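Local coordinates for 4-hydroxy-tetrahydrodipicolinate synthase (Thermotoga maritima, PDB 1O5K), which probably catalyses the condensation of pyruvate with aspartate beta-semialdehyde to 4-hydroxy-tetrahydrodipicolinate, a step of lysine biosynthesis, at residues Leu112-Tyr117 with Val142-Pro147. Sequence-based numbering, arbitrary orientation.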
ATOM      1  N   LEU A 112     -13.687  -1.891 -26.368  1.00 23.57           N
ATOM      2  CA  LEU A 112     -12.871  -1.622 -25.205  1.00 26.91           C
ATOM      3  C   LEU A 112     -12.800  -2.928 -24.426  1.00 27.31           C
ATOM      4  O   LEU A 112     -13.824  -3.493 -24.098  1.00 27.94           O
ATOM      5  CB  LEU A 112     -13.524  -0.505 -24.374  1.00 27.29           C
ATOM      6  CG  LEU A 112     -12.759  -0.050 -23.109  1.00 28.90           C
ATOM      7  CD1 LEU A 112     -11.517   0.703 -23.536  1.00 31.10           C
ATOM      8  CD2 LEU A 112     -13.578   0.819 -22.192  1.00 36.30           C
ATOM      9  N   VAL A 113     -11.604  -3.461 -24.229  1.00 26.19           N
ATOM     10  CA  VAL A 113     -11.464  -4.791 -23.665  1.00 26.32           C
ATOM     11  C   VAL A 113     -10.597  -4.751 -22.423  1.00 25.77           C
ATOM     12  O   VAL A 113      -9.362  -4.613 -22.491  1.00 23.37           O
ATOM     13  CB  VAL A 113     -10.840  -5.747 -24.691  1.00 22.35           C
ATOM     14  CG1 VAL A 113     -10.591  -7.105 -24.120  1.00 21.42           C
ATOM     15  CG2 VAL A 113     -11.682  -5.838 -25.952  1.00 22.74           C
ATOM     16  N   VAL A 114     -11.267  -4.830 -21.274  1.00 27.19           N
ATOM     17  CA  VAL A 114     -10.578  -4.764 -20.013  1.00 25.29           C
ATOM     18  C   VAL A 114      -9.670  -5.977 -19.867  1.00 24.67           C
ATOM     19  O   VAL A 114      -9.970  -7.078 -20.363  1.00 24.70           O
ATOM     20  CB  VAL A 114     -11.593  -4.646 -18.824  1.00 25.47           C
ATOM     21  CG1 VAL A 114     -12.442  -5.874 -18.706  1.00 28.01           C
ATOM     22  CG2 VAL A 114     -10.917  -4.214 -17.530  1.00 26.37           C
ATOM     23  N   THR A 115      -8.537  -5.772 -19.226  1.00 23.04           N
ATOM     24  CA  THR A 115      -7.733  -6.927 -18.778  1.00 24.25           C
ATOM     25  C   THR A 115      -8.642  -7.838 -17.956  1.00 23.21           C
ATOM     26  O   THR A 115      -9.427  -7.375 -17.119  1.00 27.48           O
ATOM     27  CB  THR A 115      -6.582  -6.502 -17.841  1.00 26.66           C
ATOM     28  OG1 THR A 115      -7.127  -5.845 -16.702  1.00 30.40           O
ATOM     29  CG2 THR A 115      -5.617  -5.506 -18.502  1.00 27.19           C
ATOM     30  N   PRO A 116      -8.566  -9.143 -18.188  1.00 24.71           N
ATOM     31  CA  PRO A 116      -9.276 -10.095 -17.361  1.00 22.77           C
ATOM     32  C   PRO A 116      -9.162  -9.789 -15.880  1.00 24.88           C
ATOM     33  O   PRO A 116      -8.057  -9.614 -15.338  1.00 25.77           O
ATOM     34  CB  PRO A 116      -8.608 -11.413 -17.695  1.00 24.42           C
ATOM     35  CG  PRO A 116      -8.286 -11.220 -19.198  1.00 23.99           C
ATOM     36  CD  PRO A 116      -7.830  -9.803 -19.297  1.00 23.21           C
ATOM     37  N   TYR A 117     -10.332  -9.664 -15.251  1.00 25.92           N
ATOM     38  CA  TYR A 117     -10.482  -9.358 -13.812  1.00 26.20           C
ATOM     39  C   TYR A 117     -10.604 -10.678 -13.034  1.00 26.07           C
ATOM     40  O   TYR A 117     -10.963 -11.687 -13.617  1.00 22.87           O
ATOM     41  CB  TYR A 117     -11.745  -8.478 -13.549  1.00 28.38           C
ATOM     42  CG  TYR A 117     -12.926  -8.889 -14.406  1.00 24.93           C
ATOM     43  CD1 TYR A 117     -13.728  -9.995 -14.051  1.00 25.39           C
ATOM     44  CD2 TYR A 117     -13.184  -8.263 -15.616  1.00 26.95           C
ATOM     45  CE1 TYR A 117     -14.775 -10.403 -14.837  1.00 30.74           C
ATOM     46  CE2 TYR A 117     -14.220  -8.692 -16.419  1.00 33.14           C
ATOM     47  CZ  TYR A 117     -15.021  -9.754 -16.013  1.00 30.06           C
ATOM     48  OH  TYR A 117     -16.031 -10.161 -16.835  1.00 31.39           O
ATOM     49  N   VAL A 142      -9.219  -1.483 -27.918  1.00 23.68           N
ATOM     50  CA  VAL A 142      -8.602  -0.648 -26.929  1.00 25.26           C
ATOM     51  C   VAL A 142      -8.411  -1.474 -25.616  1.00 25.21           C
ATOM     52  O   VAL A 142      -9.374  -1.947 -25.040  1.00 26.08           O
ATOM     53  CB  VAL A 142      -9.454   0.588 -26.624  1.00 25.72           C
ATOM     54  CG1 VAL A 142      -8.811   1.421 -25.480  1.00 23.57           C
ATOM     55  CG2 VAL A 142      -9.675   1.420 -27.862  1.00 26.77           C
ATOM     56  N   VAL A 143      -7.174  -1.618 -25.164  1.00 23.81           N
ATOM     57  CA  VAL A 143      -6.848  -2.315 -23.909  1.00 23.41           C
ATOM     58  C   VAL A 143      -7.298  -1.378 -22.822  1.00 25.92           C
ATOM     59  O   VAL A 143      -7.122  -0.171 -22.903  1.00 26.42           O
ATOM     60  CB  VAL A 143      -5.325  -2.533 -23.794  1.00 26.96           C
ATOM     61  CG1 VAL A 143      -4.896  -2.999 -22.412  1.00 30.12           C
ATOM     62  CG2 VAL A 143      -4.866  -3.473 -24.887  1.00 24.93           C
ATOM     63  N   TYR A 144      -7.873  -1.937 -21.789  1.00 22.33           N
ATOM     64  CA  TYR A 144      -8.288  -1.135 -20.624  1.00 23.64           C
ATOM     65  C   TYR A 144      -7.649  -1.694 -19.357  1.00 26.23           C
ATOM     66  O   TYR A 144      -7.928  -2.821 -18.945  1.00 26.11           O
ATOM     67  CB  TYR A 144      -9.783  -1.141 -20.565  1.00 24.68           C
ATOM     68  CG  TYR A 144     -10.440  -0.479 -19.339  1.00 27.65           C
ATOM     69  CD1 TYR A 144      -9.800   0.546 -18.635  1.00 27.05           C
ATOM     70  CD2 TYR A 144     -11.695  -0.867 -18.949  1.00 34.63           C
ATOM     71  CE1 TYR A 144     -10.409   1.129 -17.554  1.00 31.02           C
ATOM     72  CE2 TYR A 144     -12.336  -0.290 -17.862  1.00 31.05           C
ATOM     73  CZ  TYR A 144     -11.680   0.700 -17.180  1.00 31.04           C
ATOM     74  OH  TYR A 144     -12.239   1.305 -16.099  1.00 36.99           O
ATOM     75  N   ASN A 145      -6.776  -0.880 -18.773  1.00 24.40           N
ATOM     76  CA  ASN A 145      -6.020  -1.204 -17.584  1.00 22.02           C
ATOM     77  C   ASN A 145      -6.563  -0.454 -16.395  1.00 26.80           C
ATOM     78  O   ASN A 145      -6.610   0.770 -16.387  1.00 25.32           O
ATOM     79  CB  ASN A 145      -4.541  -0.865 -17.797  1.00 26.54           C
ATOM     80  CG  ASN A 145      -3.681  -1.338 -16.677  1.00 29.21           C
ATOM     81  OD1 ASN A 145      -3.767  -2.504 -16.275  1.00 24.64           O
ATOM     82  ND2 ASN A 145      -2.853  -0.443 -16.136  1.00 25.48           N
ATOM     83  N   VAL A 146      -7.002  -1.218 -15.407  1.00 24.16           N
ATOM     84  CA  VAL A 146      -7.667  -0.640 -14.188  1.00 22.79           C
ATOM     85  C   VAL A 146      -7.433  -1.577 -13.009  1.00 24.19           C
ATOM     86  O   VAL A 146      -8.347  -2.288 -12.530  1.00 23.78           O
ATOM     87  CB  VAL A 146      -9.148  -0.286 -14.461  1.00 21.04           C
ATOM     88  CG1 VAL A 146     -10.041  -1.434 -14.886  1.00 26.60           C
ATOM     89  CG2 VAL A 146      -9.751   0.433 -13.250  1.00 25.79           C
ATOM     90  N   PRO A 147      -6.171  -1.610 -12.547  1.00 25.61           N
ATOM     91  CA  PRO A 147      -5.749  -2.611 -11.529  1.00 22.65           C
ATOM     92  C   PRO A 147      -6.537  -2.588 -10.240  1.00 23.30           C
ATOM     93  O   PRO A 147      -6.746  -3.612  -9.615  1.00 24.27           O
ATOM     94  CB  PRO A 147      -4.286  -2.265 -11.276  1.00 25.53           C
ATOM     95  CG  PRO A 147      -4.000  -1.014 -11.974  1.00 30.44           C
ATOM     96  CD  PRO A 147      -5.030  -0.809 -13.032  1.00 29.13           C
TER
HETATM   97  O   HOH W   1      -6.334  -3.936 -15.087  1.00 13.29           O
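Val113 and Val143 pair in the middle of a parallel beta ladder, between Leu112-Val142 and Val114-Tyr144. The two strands belong to a beta-alpha-beta crossover of the TIM barrel, with helix 123-134 between them in the chain.

Three backbone hydrogen bonds join the segments. Val113 N donates to Val142 O (2.8 Å) and Tyr144 N to Val113 O (3.1 Å). Thr115 N, just past its strand, donates to Tyr144 O (3.0 Å).

Leu112, Val142, Val114 and Tyr144 share one sheet face. With Leu112 CG anti to the backbone N (chi1 -178°), CD1 packs tightly on Val142 CG1 (3.4 Å) and also meets Tyr144 CB. Without this branch, as with an alanine here, Val142 CG1 and Tyr144 CB would probably lose cover and a gap would open. Val114 CG2 lies obliquely against Tyr144 CD2 (3.7 Å). Val146 CG1 sits over one ring face, near the rim. Tyr144 is the predicted proton donor/acceptor; its OH makes a weak hydrogen bond to Thr55. Tyr118 of a neighbouring subunit packs on Val114, Tyr144 and Val146.

The Asn145 amide is held by Glu174 through ND2 and by Val154 N through OD1. One water bridges the segments: it accepts from Thr115 OG1 (2.6 Å) and Val146 N, and donates to Asn145 OD1 (3.2 Å).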